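Local atomic coordinates of flavohemoprotein (Vibrio cholerae O1 biovar El Tor, PDB entry 4EH1), a protein that probably converts nitric oxide to nitrate using O2 and NAD(P)H, the piece described here being its C-terminal reductase domain, which carries FAD. Residues 38-43 and 100-106; 4-10 and 21-27; 57-61 and 126-130. All blocks are in the same frame, centred on the assembly; numbering follows the deposited sequence. Where two conformers were deposited one is given.

Contact 1: residues 38-43 and 100-106. With SO4 (sulfate ion), chain E.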
loop_
_atom_site.group_PDB
_atom_site.type_symbol
_atom_site.label_atom_id
_atom_site.label_comp_id
_atom_site.label_asym_id
_atom_site.label_seq_id
_atom_site.Cartn_x
_atom_site.Cartn_y
_atom_site.Cartn_z
ATOM N N GLN A 38 -16.552 -5.982 -14.755
ATOM C CA GLN A 38 -17.075 -7.067 -13.909
ATOM C C GLN A 38 -16.384 -7.116 -12.554
ATOM O O GLN A 38 -15.359 -6.441 -12.345
ATOM C CB GLN A 38 -17.009 -8.420 -14.599
ATOM C CG GLN A 38 -17.870 -8.484 -15.826
ATOM C CD GLN A 38 -17.931 -9.868 -16.396
ATOM O OE1 GLN A 38 -16.906 -10.457 -16.751
ATOM N NE2 GLN A 38 -19.132 -10.406 -16.487
ATOM N N TYR A 39 -16.953 -7.889 -11.631
ATOM C CA TYR A 39 -16.424 -7.953 -10.251
ATOM C C TYR A 39 -16.225 -9.398 -9.821
ATOM O O TYR A 39 -16.857 -10.306 -10.366
ATOM C CB TYR A 39 -17.380 -7.260 -9.242
ATOM C CG TYR A 39 -18.792 -7.793 -9.324
ATOM C CD1 TYR A 39 -19.734 -7.184 -10.128
ATOM C CD2 TYR A 39 -19.158 -8.956 -8.646
ATOM C CE1 TYR A 39 -21.029 -7.710 -10.250
ATOM C CE2 TYR A 39 -20.425 -9.483 -8.753
ATOM C CZ TYR A 39 -21.357 -8.860 -9.557
ATOM O OH TYR A 39 -22.619 -9.383 -9.643
ATOM N N ILE A 40 -15.351 -9.600 -8.845
ATOM C CA ILE A 40 -15.238 -10.896 -8.212
ATOM C C ILE A 40 -15.856 -10.788 -6.830
ATOM O O ILE A 40 -16.338 -9.719 -6.423
ATOM C CB ILE A 40 -13.759 -11.433 -8.155
ATOM C CG1 ILE A 40 -12.770 -10.376 -7.635
ATOM C CG2 ILE A 40 -13.280 -11.821 -9.533
ATOM C CD1 ILE A 40 -12.711 -10.265 -6.136
ATOM N N GLY A 41 -15.851 -11.908 -6.124
ATOM C CA GLY A 41 -16.325 -11.966 -4.759
ATOM C C GLY A 41 -15.179 -12.269 -3.810
ATOM O O GLY A 41 -14.313 -13.104 -4.107
ATOM N N ILE A 42 -15.153 -11.590 -2.673
ATOM C CA ILE A 42 -14.173 -11.896 -1.645
ATOM C C ILE A 42 -14.900 -12.405 -0.399
ATOM O O ILE A 42 -15.907 -11.834 0.012
ATOM C CB ILE A 42 -13.346 -10.657 -1.265
ATOM C CG1 ILE A 42 -12.498 -10.174 -2.463
ATOM C CG2 ILE A 42 -12.443 -10.952 -0.064
ATOM C CD1 ILE A 42 -11.323 -11.098 -2.820
ATOM N N GLU A 43 -14.382 -13.467 0.212
ATOM C CA GLU A 43 -14.987 -14.006 1.418
ATOM C C GLU A 43 -13.964 -14.159 2.527
ATOM O O GLU A 43 -12.891 -14.737 2.336
ATOM C CB GLU A 43 -15.650 -15.349 1.127
ATOM C CG GLU A 43 -15.792 -16.262 2.310
ATOM C CD GLU A 43 -16.311 -17.638 1.883
ATOM O OE1 GLU A 43 -17.381 -17.689 1.235
ATOM O OE2 GLU A 43 -15.641 -18.663 2.169
ATOM N N LYS A 100 -10.496 -16.155 0.209
ATOM C CA LYS A 100 -11.264 -16.996 -0.684
ATOM C C LYS A 100 -11.961 -16.096 -1.683
ATOM O O LYS A 100 -12.574 -15.087 -1.305
ATOM C CB LYS A 100 -12.282 -17.784 0.109
ATOM C CG LYS A 100 -11.682 -18.502 1.300
ATOM C CD LYS A 100 -10.740 -19.615 0.871
ATOM C CE LYS A 100 -9.686 -19.877 1.931
ATOM N NZ LYS A 100 -8.842 -21.061 1.594
ATOM N N LEU A 101 -11.875 -16.470 -2.951
ATOM C CA LEU A 101 -12.277 -15.605 -4.047
ATOM C C LEU A 101 -13.239 -16.297 -5.016
ATOM O O LEU A 101 -12.987 -17.419 -5.449
ATOM C CB LEU A 101 -11.038 -15.163 -4.827
ATOM C CG LEU A 101 -11.282 -14.164 -5.956
ATOM C CD1 LEU A 101 -10.118 -13.203 -6.068
ATOM C CD2 LEU A 101 -11.497 -14.900 -7.301
ATOM N N TYR A 102 -14.297 -15.587 -5.400
ATOM C CA TYR A 102 -15.305 -16.129 -6.295
ATOM C C TYR A 102 -15.123 -15.502 -7.644
ATOM O O TYR A 102 -14.688 -14.375 -7.735
ATOM C CB TYR A 102 -16.705 -15.831 -5.780
ATOM C CG TYR A 102 -17.022 -16.630 -4.567
ATOM C CD1 TYR A 102 -16.608 -16.203 -3.305
ATOM C CD2 TYR A 102 -17.717 -17.829 -4.667
ATOM C CE1 TYR A 102 -16.898 -16.953 -2.157
ATOM C CE2 TYR A 102 -18.022 -18.578 -3.525
ATOM C CZ TYR A 102 -17.602 -18.131 -2.275
ATOM O OH TYR A 102 -17.898 -18.859 -1.144
ATOM N N ALA A 103 -15.494 -16.251 -8.671
ATOM C CA ALA A 103 -15.171 -15.984 -10.065
ATOM C C ALA A 103 -15.860 -14.748 -10.580
ATOM O O ALA A 103 -16.896 -14.368 -10.072
ATOM C CB ALA A 103 -15.608 -17.194 -10.900
ATOM N N PRO A 104 -15.316 -14.136 -11.634
ATOM C CA PRO A 104 -15.902 -12.899 -12.159
ATOM C C PRO A 104 -17.351 -13.025 -12.624
ATOM O O PRO A 104 -17.730 -14.031 -13.204
ATOM C CB PRO A 104 -14.983 -12.553 -13.347
ATOM C CG PRO A 104 -13.655 -13.171 -12.979
ATOM C CD PRO A 104 -14.051 -14.479 -12.315
ATOM N N ALA A 105 -18.138 -11.977 -12.384
ATOM C CA ALA A 105 -19.552 -11.927 -12.764
ATOM C C ALA A 105 -19.965 -10.467 -12.973
ATOM O O ALA A 105 -19.170 -9.546 -12.755
ATOM C CB ALA A 105 -20.439 -12.586 -11.667
ATOM N N GLY A 106 -21.207 -10.258 -13.390
ATOM C CA GLY A 106 -21.750 -8.917 -13.495
ATOM C C GLY A 106 -22.123 -8.563 -14.919
ATOM O O GLY A 106 -21.477 -8.993 -15.864
HETATM S S SO4 E . -16.611 -19.886 -7.876
HETATM O O1 SO4 E . -17.370 -20.603 -6.848
HETATM O O2 SO4 E . -15.951 -20.834 -8.751
HETATM O O3 SO4 E . -17.487 -19.023 -8.665
HETATM O O4 SO4 E . -15.546 -19.087 -7.288
HETATM O O HOH W 1 -10.896 -15.959 3.515
#

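Contact 2: residues 4-10 and 21-27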
loop_
_atom_site.group_PDB
_atom_site.type_symbol
_atom_site.label_atom_id
_atom_site.label_comp_id
_atom_site.label_asym_id
_atom_site.label_seq_id
_atom_site.Cartn_x
_atom_site.Cartn_y
_atom_site.Cartn_z
ATOM N N ARG A 4 -12.503 -20.297 -4.476
ATOM C CA ARG A 4 -11.071 -20.640 -4.672
ATOM C C ARG A 4 -10.064 -19.787 -3.871
ATOM O O ARG A 4 -10.256 -18.604 -3.679
ATOM C CB ARG A 4 -10.722 -20.592 -6.163
ATOM C CG ARG A 4 -9.339 -21.159 -6.563
ATOM C CD ARG A 4 -8.905 -20.485 -7.862
ATOM N NE ARG A 4 -7.695 -20.997 -8.502
ATOM C CZ ARG A 4 -7.380 -20.714 -9.764
ATOM N NH1 ARG A 4 -8.194 -19.937 -10.465
ATOM N NH2 ARG A 4 -6.272 -21.193 -10.334
ATOM N N THR A 5 -8.978 -20.392 -3.412
ATOM C CA THR A 5 -8.029 -19.688 -2.554
ATOM C C THR A 5 -7.026 -18.833 -3.341
ATOM O O THR A 5 -6.378 -19.323 -4.235
ATOM C CB THR A 5 -7.241 -20.679 -1.680
ATOM O OG1 THR A 5 -8.142 -21.323 -0.773
ATOM C CG2 THR A 5 -6.147 -19.943 -0.887
ATOM N N PHE A 6 -6.922 -17.552 -3.011
ATOM C CA PHE A 6 -5.934 -16.690 -3.646
ATOM C C PHE A 6 -4.997 -16.154 -2.600
ATOM O O PHE A 6 -5.312 -16.167 -1.417
ATOM C CB PHE A 6 -6.609 -15.525 -4.374
ATOM C CG PHE A 6 -7.094 -15.870 -5.751
ATOM C CD1 PHE A 6 -8.079 -16.848 -5.931
ATOM C CD2 PHE A 6 -6.582 -15.209 -6.864
ATOM C CE1 PHE A 6 -8.539 -17.165 -7.182
ATOM C CE2 PHE A 6 -7.043 -15.505 -8.137
ATOM C CZ PHE A 6 -8.019 -16.511 -8.306
ATOM N N VAL A 7 -3.861 -15.644 -3.047
ATOM C CA VAL A 7 -2.861 -15.066 -2.167
ATOM C C VAL A 7 -2.611 -13.616 -2.585
ATOM O O VAL A 7 -2.522 -13.302 -3.776
ATOM C CB VAL A 7 -1.555 -15.881 -2.228
ATOM C CG1 VAL A 7 -0.493 -15.322 -1.278
ATOM C CG2 VAL A 7 -1.869 -17.323 -1.897
ATOM N N VAL A 8 -2.535 -12.732 -1.596
ATOM C CA VAL A 8 -2.209 -11.339 -1.826
ATOM C C VAL A 8 -0.728 -11.264 -2.219
ATOM O O VAL A 8 0.155 -11.583 -1.411
ATOM C CB VAL A 8 -2.421 -10.497 -0.555
ATOM C CG1 VAL A 8 -2.059 -9.035 -0.816
ATOM C CG2 VAL A 8 -3.856 -10.645 -0.033
ATOM N N ARG A 9 -0.459 -10.859 -3.457
ATOM C CA ARG A 9 0.924 -10.618 -3.899
ATOM C C ARG A 9 1.365 -9.176 -3.597
ATOM O O ARG A 9 2.541 -8.908 -3.345
ATOM C CB ARG A 9 1.048 -10.873 -5.395
ATOM C CG ARG A 9 2.490 -10.928 -5.891
ATOM C CD ARG A 9 2.613 -11.271 -7.391
ATOM N NE ARG A 9 2.166 -10.185 -8.265
ATOM C CZ ARG A 9 2.896 -9.110 -8.563
ATOM N NH1 ARG A 9 4.120 -8.971 -8.049
ATOM N NH2 ARG A 9 2.404 -8.162 -9.364
ATOM N N GLU A 10 0.401 -8.253 -3.613
ATOM C CA GLU A 10 0.687 -6.820 -3.497
ATOM C C GLU A 10 -0.465 -6.135 -2.810
ATOM O O GLU A 10 -1.618 -6.488 -3.066
ATOM C CB GLU A 10 0.777 -6.195 -4.873
ATOM C CG GLU A 10 2.017 -5.444 -5.089
ATOM C CD GLU A 10 2.984 -6.261 -5.872
ATOM O OE1 GLU A 10 2.727 -6.459 -7.079
ATOM O OE2 GLU A 10 3.978 -6.726 -5.279
ATOM N N PHE A 21 -5.425 -4.630 -3.899
ATOM C CA PHE A 21 -4.845 -5.942 -3.624
ATOM C C PHE A 21 -4.650 -6.669 -4.946
ATOM O O PHE A 21 -5.595 -6.839 -5.706
ATOM C CB PHE A 21 -5.797 -6.796 -2.778
ATOM C CG PHE A 21 -6.092 -6.221 -1.418
ATOM C CD1 PHE A 21 -5.521 -6.778 -0.279
ATOM C CD2 PHE A 21 -6.951 -5.117 -1.277
ATOM C CE1 PHE A 21 -5.801 -6.241 0.997
ATOM C CE2 PHE A 21 -7.231 -4.590 -0.015
ATOM C CZ PHE A 21 -6.654 -5.159 1.124
ATOM N N VAL A 22 -3.438 -7.124 -5.194
ATOM C CA VAL A 22 -3.176 -7.970 -6.334
ATOM C C VAL A 22 -3.172 -9.413 -5.859
ATOM O O VAL A 22 -2.392 -9.792 -4.994
ATOM C CB VAL A 22 -1.802 -7.644 -6.981
ATOM C CG1 VAL A 22 -1.509 -8.624 -8.131
ATOM C CG2 VAL A 22 -1.764 -6.206 -7.481
ATOM N N LEU A 23 -4.044 -10.224 -6.444
ATOM C CA LEU A 23 -4.275 -11.562 -5.960
ATOM C C LEU A 23 -3.900 -12.620 -6.997
ATOM O O LEU A 23 -4.263 -12.519 -8.166
ATOM C CB LEU A 23 -5.748 -11.719 -5.612
ATOM C CG LEU A 23 -6.284 -10.673 -4.637
ATOM C CD1 LEU A 23 -7.782 -10.454 -4.835
ATOM C CD2 LEU A 23 -6.005 -11.172 -3.241
ATOM N N VAL A 24 -3.207 -13.655 -6.551
ATOM C CA VAL A 24 -2.863 -14.767 -7.425
ATOM C C VAL A 24 -3.380 -16.088 -6.841
ATOM O O VAL A 24 -3.424 -16.267 -5.624
ATOM C CB VAL A 24 -1.350 -14.848 -7.629
ATOM C CG1 VAL A 24 -0.815 -13.537 -8.227
ATOM C CG2 VAL A 24 -0.692 -15.114 -6.322
ATOM N N PRO A 25 -3.773 -17.023 -7.709
ATOM C CA PRO A 25 -4.357 -18.253 -7.166
ATOM C C PRO A 25 -3.318 -19.002 -6.361
ATOM O O PRO A 25 -2.178 -19.038 -6.790
ATOM C CB PRO A 25 -4.711 -19.069 -8.411
ATOM C CG PRO A 25 -4.300 -18.290 -9.584
ATOM C CD PRO A 25 -3.480 -17.119 -9.145
ATOM N N ALA A 26 -3.679 -19.555 -5.210
ATOM C CA ALA A 26 -2.736 -20.404 -4.490
ATOM C C ALA A 26 -2.360 -21.655 -5.308
ATOM O O ALA A 26 -1.336 -22.275 -5.047
ATOM C CB ALA A 26 -3.284 -20.801 -3.140
ATOM N N ASP A 27 -3.187 -22.013 -6.294
ATOM C CA ASP A 27 -2.892 -23.135 -7.194
ATOM C C ASP A 27 -1.670 -22.865 -8.063
ATOM O O ASP A 27 -0.772 -23.700 -8.171
ATOM C CB ASP A 27 -4.067 -23.391 -8.144
ATOM C CG ASP A 27 -5.332 -23.809 -7.422
ATOM O OD1 ASP A 27 -5.233 -24.305 -6.278
ATOM O OD2 ASP A 27 -6.431 -23.654 -8.008
#

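Contact 3: residues 57-61 and 126-130. With FAD (flavin-adenine dinucleotide), chain C.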
loop_
_atom_site.group_PDB
_atom_site.type_symbol
_atom_site.label_atom_id
_atom_site.label_comp_id
_atom_site.label_asym_id
_atom_site.label_seq_id
_atom_site.Cartn_x
_atom_site.Cartn_y
_atom_site.Cartn_z
ATOM N N TYR A 57 -16.219 -7.212 -5.148
ATOM C CA TYR A 57 -15.226 -6.165 -5.453
ATOM C C TYR A 57 -14.870 -6.177 -6.942
ATOM O O TYR A 57 -14.636 -7.243 -7.519
ATOM C CB TYR A 57 -13.963 -6.273 -4.589
ATOM C CG TYR A 57 -14.250 -6.008 -3.158
ATOM C CD1 TYR A 57 -14.588 -4.720 -2.727
ATOM C CD2 TYR A 57 -14.270 -7.047 -2.236
ATOM C CE1 TYR A 57 -14.918 -4.463 -1.390
ATOM C CE2 TYR A 57 -14.610 -6.815 -0.921
ATOM C CZ TYR A 57 -14.929 -5.515 -0.495
ATOM O OH TYR A 57 -15.254 -5.286 0.820
ATOM N N SER A 58 -14.844 -4.990 -7.536
ATOM C CA SER A 58 -14.647 -4.828 -8.956
ATOM C C SER A 58 -13.200 -5.072 -9.316
ATOM O O SER A 58 -12.301 -4.659 -8.598
ATOM C CB SER A 58 -14.978 -3.397 -9.362
ATOM O OG SER A 58 -16.338 -3.081 -9.129
ATOM N N LEU A 59 -12.959 -5.736 -10.444
ATOM C CA LEU A 59 -11.595 -5.814 -10.965
ATOM C C LEU A 59 -11.149 -4.398 -11.414
ATOM O O LEU A 59 -11.918 -3.679 -12.036
ATOM C CB LEU A 59 -11.536 -6.840 -12.083
ATOM C CG LEU A 59 -11.895 -8.185 -11.441
ATOM C CD1 LEU A 59 -12.653 -9.044 -12.388
ATOM C CD2 LEU A 59 -10.665 -8.882 -10.913
ATOM N N SER A 60 -9.936 -3.976 -11.057
ATOM C CA SER A 60 -9.495 -2.616 -11.405
ATOM C C SER A 60 -8.276 -2.587 -12.316
ATOM O O SER A 60 -7.607 -1.541 -12.432
ATOM C CB SER A 60 -9.142 -1.817 -10.157
ATOM O OG SER A 60 -8.128 -2.488 -9.437
ATOM N N HIS A 61 -7.963 -3.739 -12.909
ATOM C CA HIS A 61 -6.997 -3.788 -14.006
ATOM C C HIS A 61 -7.577 -4.604 -15.177
ATOM O O HIS A 61 -8.608 -5.250 -15.019
ATOM C CB HIS A 61 -5.647 -4.354 -13.523
ATOM C CG HIS A 61 -4.468 -3.681 -14.154
ATOM N ND1 HIS A 61 -4.175 -3.806 -15.499
ATOM C CD2 HIS A 61 -3.528 -2.848 -13.634
ATOM C CE1 HIS A 61 -3.093 -3.097 -15.775
ATOM N NE2 HIS A 61 -2.689 -2.499 -14.663
ATOM N N ALA A 126 -14.556 4.621 -9.291
ATOM C CA ALA A 126 -13.441 4.609 -10.228
ATOM C C ALA A 126 -12.848 3.200 -10.472
ATOM O O ALA A 126 -12.221 2.983 -11.482
ATOM C CB ALA A 126 -12.342 5.593 -9.774
ATOM N N THR A 127 -13.053 2.269 -9.543
ATOM C CA THR A 127 -12.413 0.953 -9.631
ATOM C C THR A 127 -12.722 0.207 -10.958
ATOM O O THR A 127 -11.796 -0.121 -11.707
ATOM C CB THR A 127 -12.702 0.079 -8.372
ATOM O OG1 THR A 127 -12.316 0.784 -7.184
ATOM C CG2 THR A 127 -11.956 -1.232 -8.434
ATOM N N PRO A 128 -14.008 -0.032 -11.280
ATOM C CA PRO A 128 -14.218 -0.710 -12.574
ATOM C C PRO A 128 -13.795 0.137 -13.780
ATOM O O PRO A 128 -13.386 -0.437 -14.795
ATOM C CB PRO A 128 -15.725 -0.961 -12.598
ATOM C CG PRO A 128 -16.287 0.090 -11.635
ATOM C CD PRO A 128 -15.279 0.181 -10.563
ATOM N N MET A 129 -13.876 1.466 -13.658
ATOM C CA MET A 129 -13.463 2.347 -14.716
ATOM C C MET A 129 -11.987 2.189 -14.976
ATOM O O MET A 129 -11.545 2.349 -16.109
ATOM C CB MET A 129 -13.736 3.807 -14.393
ATOM C CG MET A 129 -15.198 4.157 -14.304
ATOM S SD MET A 129 -16.189 3.509 -15.695
ATOM C CE MET A 129 -17.768 4.068 -15.055
ATOM N N GLN A 130 -11.228 1.871 -13.934
ATOM C CA GLN A 130 -9.806 1.607 -14.111
ATOM C C GLN A 130 -9.506 0.351 -14.970
ATOM O O GLN A 130 -8.552 0.346 -15.758
ATOM C CB GLN A 130 -9.109 1.513 -12.754
ATOM C CG GLN A 130 -7.631 1.988 -12.809
ATOM C CD GLN A 130 -7.488 3.487 -13.115
ATOM O OE1 GLN A 130 -8.463 4.253 -13.093
ATOM N NE2 GLN A 130 -6.272 3.902 -13.412
HETATM P PA FAD C . -20.608 -3.633 5.945
HETATM O O1A FAD C . -21.374 -4.476 5.077
HETATM O O2A FAD C . -20.160 -4.070 7.223
HETATM O O5B FAD C . -21.459 -2.372 6.213
HETATM C C5B FAD C . -22.331 -1.868 5.234
HETATM C C4B FAD C . -22.957 -0.536 5.604
HETATM O O4B FAD C . -23.946 -0.689 6.603
HETATM C C3B FAD C . -21.905 0.374 6.161
HETATM O O3B FAD C . -22.211 1.688 5.769
HETATM C C2B FAD C . -22.076 0.254 7.637
HETATM O O2B FAD C . -21.698 1.472 8.198
HETATM C C1B FAD C . -23.536 -0.058 7.792
HETATM N N9A FAD C . -23.714 -0.973 8.913
HETATM C C8A FAD C . -23.030 -2.070 9.152
HETATM N N7A FAD C . -23.435 -2.659 10.277
HETATM C C5A FAD C . -24.396 -1.915 10.776
HETATM C C6A FAD C . -25.242 -1.976 11.958
HETATM N N6A FAD C . -25.138 -2.977 12.841
HETATM N N1A FAD C . -26.106 -0.989 12.111
HETATM C C2A FAD C . -26.213 -0.008 11.244
HETATM N N3A FAD C . -25.481 0.112 10.157
HETATM C C4A FAD C . -24.566 -0.795 9.877
HETATM N N1 FAD C . -16.430 -1.835 -2.858
HETATM C C2 FAD C . -15.168 -1.482 -3.093
HETATM O O2 FAD C . -14.519 -1.035 -2.182
HETATM N N3 FAD C . -14.577 -1.608 -4.268
HETATM C C4 FAD C . -15.188 -2.099 -5.304
HETATM O O4 FAD C . -14.590 -2.192 -6.343
HETATM C C4X FAD C . -16.590 -2.500 -5.137
HETATM N N5 FAD C . -17.291 -2.990 -6.132
HETATM C C5X FAD C . -18.553 -3.334 -5.964
HETATM C C6 FAD C . -19.232 -3.833 -7.030
HETATM C C7 FAD C . -20.537 -4.195 -6.897
HETATM C C7M FAD C . -21.284 -4.734 -8.056
HETATM C C8 FAD C . -21.204 -4.065 -5.610
HETATM C C8M FAD C . -22.620 -4.482 -5.503
HETATM C C9 FAD C . -20.526 -3.568 -4.532
HETATM C C9A FAD C . -19.217 -3.189 -4.669
HETATM N N10 FAD C . -18.508 -2.679 -3.594
HETATM C C10 FAD C . -17.187 -2.325 -3.816
HETATM C "C1'" FAD C . -19.130 -2.562 -2.281
HETATM C "C2'" FAD C . -18.636 -3.692 -1.377
HETATM O "O2'" FAD C . -19.010 -4.974 -1.828
HETATM C "C3'" FAD C . -19.119 -3.664 0.057
HETATM O "O3'" FAD C . -20.512 -3.532 0.128
HETATM C "C4'" FAD C . -18.411 -2.662 0.951
HETATM O "O4'" FAD C . -17.027 -2.912 0.892
HETATM C "C5'" FAD C . -18.891 -2.670 2.398
HETATM O "O5'" FAD C . -18.696 -3.880 3.066
HETATM P P FAD C . -18.259 -3.987 4.536
HETATM O O1P FAD C . -18.382 -5.364 4.887
HETATM O O2P FAD C . -17.001 -3.360 4.668
HETATM O O3P FAD C . -19.325 -3.119 5.241
#

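Contact 1: residues 38-43 and 100-106
Tyr39 lays its ring against the backbone of Ala105 and Gly106, where strands 39-43 and 100-105 pair antiparallel in the six-stranded FAD-binding beta barrel of the reductase domain. Its chi1 of 54° tucks the ring back over its own main chain, with one face over Ala105 O. Gly106, with no side chain, lets the ring come down on the backbone, Tyr39 CE1 3.5 Å from Gly106 CA. This ring also belongs to the FAD pocket.

A beta bulge shapes the middle. Tyr39-Ala105 and Gly41-Tyr102 are both hydrogen-bonded pairs, so Ile40 alone spans the length taken by Ala103 and Pro104. Its CB is pressed to 3.1 Å from Tyr102 O, and its CG2 branch fits against the proline ring, 3.7 Å from Pro104 CG. The other branch crosses Leu101 at about a right angle, Ile40 CD1 to Leu101 CD1 3.9 Å. Ile42 CD1 meets that same Leu101 CD1 at 4.1 Å, so the leucine methyl rests against the notch where the two isoleucine ends come together. Ile70 and Leu23 continue this apolar face.

On the other face, Gly41 offers no side chain and its O lies at the edge of the Tyr102 ring. Tyr102 OH donates to Glu43 OE1 at 2.7 Å, arriving 38° out of the carboxylate plane; Arg52 pairs with the same oxygen. Ala103 N makes only weak hydrogen bonds to a sulfate, probably from the crystallisation liquor. At the far end, Gln38 NE2 reaches a lone pair of Gly106 O over 2.8 Å, nearly straight at 172°.

Contact 2: residues 4-10 and 21-27
Pro25 serves two flat groups, the Phe6 ring and the Arg4 guanidinium, in the beta hairpin formed by strands 4-13 and 18-25 of the FAD-binding barrel. Over the Phe6 face stands Pro25 CA, 3.8 Å from the ring centroid and 12° off the normal, a CH-pi contact by its geometry. The carbonyl carbon C of Leu23 lies at the edge of the same ring. The extended Arg4 chain runs alongside the proline, pointing the same way, and Pro25 CB sits over one guanidinium face, 3.3 Å from Arg4 NH2. At the guanidinium edge Asp27 closes a salt bridge, Arg4 NE to Asp27 OD2 3.0 Å. The bond is bent (137° at the hydrogen) and meets Asp27 OD2 from above the carboxylate plane, and Asp27 is poorly ordered, so the grip is probably loose.

The backbone is antiparallel, with Val7 and Val24 bonded in both directions. Farther along, Arg9 and Glu10 both face Val22, which defines a classic beta bulge: Val22 O receives Arg9 N at 2.7 Å and, weakly, Glu10 N at 3.5 Å. Beside it Arg9 bends at its third torsion (chi3 71°), and its NH2 forms a salt bridge with Glu10 within the strand.

Val7, Val24, Val22 and Glu10 line the partly exposed face, where Val22 CG2 packs 3.6 Å from Glu10 CB beside the bulge. Glu10 also touches Gln12 of the second subunit. Val8 and Leu23 share the buried face; Leu23 packs onward to Leu101, Phe21 CD1 touches Val8 CG1, and Val8 CG2 meets Leu23 CD2 at 3.9 Å.

Contact 3: residues 57-61 and 126-130
Thr127, near the N-terminal end of the helix running to residue 138, meets Ser58 and Ser60 at the junction between the FAD-binding barrel and the NAD-binding alpha/beta domain. By similarity, Thr127 and Pro128 belong to the NADP(+) site, consistent with the two nucleotide sites meeting here.

Van der Waals contact dominates between the two segments. Thr127 CG2 lies 3.4 Å from Ser58 O and also 3.4 Å from Ser60 CB, the latter tighter than usual for two carbons. Thr127 was modelled in two conformers, so that close fit is provisional. Its chi1 of -55° puts OG1 beside the backbone N, turned to Val124 O, and leaves methyl CG2 on the far side, toward the serines. Pro128 adds its ring, CD 3.7 Å from Ser58 OG. Ser60 O, hydrogen-bonded by Arg69, lies 3.4 Å from Gln130 CB, but the amide of Gln130 bends away to Thr162 and Glu161.

Ser60 CA approaches Thr127 O at 3.4 Å, with 137° at the hydrogen, a CA-H...O contact.

The hydrogen bonds described for Tyr57 and Ser58 go to FAD. Ser58 N donates to FAD O4 over 3.1 Å at 156°, at the pyrimidine end of the flavin. Tyr57 brings its ring edge to the flavin, CD1 3.3 Å from FAD C2, and its OH shares a hydrogen bond of 3.0 Å with FAD O4'.

How the contacts relate
Contacts 1 and 2 are neighbouring strand pairs of one antiparallel sheet, joined where strand 98-105 borders strand 4-13: Arg4 bonds to Leu101 through the backbone, and Lys100 reaches Thr5. Both are partly buried, each carries a bulge, and Leu101 packs against Leu23, so one apolar interior serves both while the charged pairs lie off that interior. Contact 3 is wholly buried and lies about 3 Å from the chain centre, measured from its own centre. It joins the sheet through strand 53-58, beside strand 39-44, but its partner is a helix of the other domain. Accordingly packing replaces backbone pairing between its segments, and its hydrogen bonds to FAD come from the barrel side.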